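Local coordinates for sugar ABC transporter, periplasmic sugar-binding protein (Caulobacter crescentus, PDB 4IRX), which binds myo-inositol in the periplasm and probably hands it to a sugar ABC transporter for uptake, at residues Pro107-Asp112 against Ile255-Arg260. Residues are numbered along the deposited sequence; the frame is centred on the assembly and turned at random.
Sequences PHVGAD and IRTALR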
# COMPACT_ATOMS: atom_id res chain seq x y z
N PRO A 107 -4.17 -6.94 15.68
CA PRO A 107 -3.39 -7.81 14.80
C PRO A 107 -3.42 -7.25 13.38
O PRO A 107 -4.40 -6.67 12.99
CB PRO A 107 -4.11 -9.16 14.87
CG PRO A 107 -5.11 -9.05 15.95
CD PRO A 107 -5.36 -7.61 16.24
N HIS A 108 -2.33 -7.47 12.65
CA HIS A 108 -2.10 -6.82 11.37
C HIS A 108 -1.53 -7.80 10.36
O HIS A 108 -0.56 -8.50 10.64
CB HIS A 108 -1.12 -5.67 11.54
CG HIS A 108 -0.74 -5.04 10.25
ND1 HIS A 108 -1.66 -4.41 9.44
CD2 HIS A 108 0.44 -5.02 9.57
CE1 HIS A 108 -1.07 -4.01 8.33
NE2 HIS A 108 0.20 -4.36 8.39
N VAL A 109 -2.15 -7.85 9.18
CA VAL A 109 -1.64 -8.60 8.03
C VAL A 109 -1.23 -7.59 6.97
O VAL A 109 -2.06 -6.85 6.46
CB VAL A 109 -2.70 -9.55 7.43
CG1 VAL A 109 -2.10 -10.35 6.27
CG2 VAL A 109 -3.23 -10.49 8.51
N GLY A 110 0.05 -7.57 6.62
CA GLY A 110 0.50 -6.63 5.60
C GLY A 110 1.89 -6.97 5.11
O GLY A 110 2.48 -7.93 5.55
N ALA A 111 2.40 -6.17 4.20
CA ALA A 111 3.78 -6.29 3.81
C ALA A 111 4.68 -5.68 4.85
O ALA A 111 4.28 -4.77 5.59
CB ALA A 111 4.01 -5.59 2.48
N ASP A 112 5.92 -6.16 4.88
CA ASP A 112 7.01 -5.54 5.63
C ASP A 112 7.44 -4.33 4.84
O ASP A 112 8.27 -4.43 3.94
CB ASP A 112 8.19 -6.50 5.80
CG ASP A 112 9.30 -5.93 6.64
OD1 ASP A 112 9.31 -4.70 6.91
OD2 ASP A 112 10.20 -6.71 7.02
N ILE A 255 -4.93 -10.19 1.80
CA ILE A 255 -6.37 -10.14 2.04
C ILE A 255 -6.93 -11.52 2.28
O ILE A 255 -7.76 -11.69 3.15
CB ILE A 255 -7.13 -9.31 0.98
CG1 ILE A 255 -8.56 -9.00 1.41
CG2 ILE A 255 -7.17 -10.04 -0.33
CD1 ILE A 255 -8.67 -8.21 2.71
N ARG A 256 -6.41 -12.52 1.56
CA ARG A 256 -6.86 -13.89 1.76
C ARG A 256 -6.50 -14.38 3.15
O ARG A 256 -7.31 -15.04 3.79
CB ARG A 256 -6.30 -14.80 0.68
CG ARG A 256 -6.78 -14.46 -0.74
CD ARG A 256 -6.10 -15.35 -1.74
NE ARG A 256 -6.43 -14.99 -3.13
CZ ARG A 256 -7.44 -15.51 -3.79
NH1 ARG A 256 -8.26 -16.39 -3.21
NH2 ARG A 256 -7.66 -15.14 -5.05
N THR A 257 -5.31 -14.00 3.63
CA THR A 257 -4.88 -14.41 4.96
C THR A 257 -5.73 -13.77 6.03
O THR A 257 -6.13 -14.44 7.00
CB THR A 257 -3.40 -14.09 5.17
OG1 THR A 257 -2.61 -14.80 4.19
CG2 THR A 257 -2.95 -14.44 6.56
N ALA A 258 -6.03 -12.48 5.88
CA ALA A 258 -6.93 -11.84 6.85
C ALA A 258 -8.31 -12.50 6.89
O ALA A 258 -8.85 -12.73 7.98
CB ALA A 258 -7.05 -10.34 6.56
N LEU A 259 -8.87 -12.81 5.73
CA LEU A 259 -10.18 -13.44 5.69
C LEU A 259 -10.15 -14.85 6.25
O LEU A 259 -11.09 -15.25 6.94
CB LEU A 259 -10.75 -13.42 4.27
CG LEU A 259 -12.21 -13.80 4.21
CD1 LEU A 259 -13.04 -12.76 4.97
CD2 LEU A 259 -12.63 -13.90 2.74
N ARG A 260 -9.11 -15.62 5.95
CA ARG A 260 -8.96 -16.97 6.51
C ARG A 260 -8.91 -16.96 8.02
O ARG A 260 -9.58 -17.76 8.68
CB ARG A 260 -7.74 -17.69 5.92
CG ARG A 260 -7.88 -18.05 4.46
CD ARG A 260 -6.51 -18.29 3.83
NE ARG A 260 -6.69 -18.49 2.41
CZ ARG A 260 -5.71 -18.63 1.53
NH1 ARG A 260 -4.44 -18.53 1.90
NH2 ARG A 260 -6.02 -18.82 0.25
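No flat group stands between Val109 and Thr257, which meet through aliphatic carbons; the flat groups of His108 and Arg260 each have a face partner within their own segment. The His108 ring carries the backbone N of Gly110 over one face, 3.6 Å above its plane and shifted toward the rim, while its ND1 is hydrogen-bonded to Ser94 OG. On the helix, the Arg260 guanidinium has Arg256 CB centred over one face, and its NE makes a salt bridge to Glu33 on helix 21-37.

Across the contact, Val109 does the work for the strand, its two methyls splitting between neighbouring helix residues. Val109 CG1 comes at an angle onto Thr257, 4.1 Å from Thr257 CB, with Thr257 CG2 scarcely farther. This methyl stands anti to the valine's backbone N (chi1 -178°). Val109 CG2 leans the other way and lies 4.3 Å from both CA and CB of Ala258. The CA atoms of Val109 and Ala258, 6.3 Å apart, are the nearest pair between the two segments. Thr257 turns its methyl to the valine and its OG1 is hydrogen-bonded to the carbonyl oxygen of Leu253, one turn back in the helix. No hydrogen bond joins the two segments; the contact is apolar and mostly buried.

The side chain of Val109 lies about 12 Å from the bound myo-inositol. Helix 251-268 packs on one face of the sheet containing strand 108-111, in the layered alpha/beta lobe of a type I periplasmic binding protein.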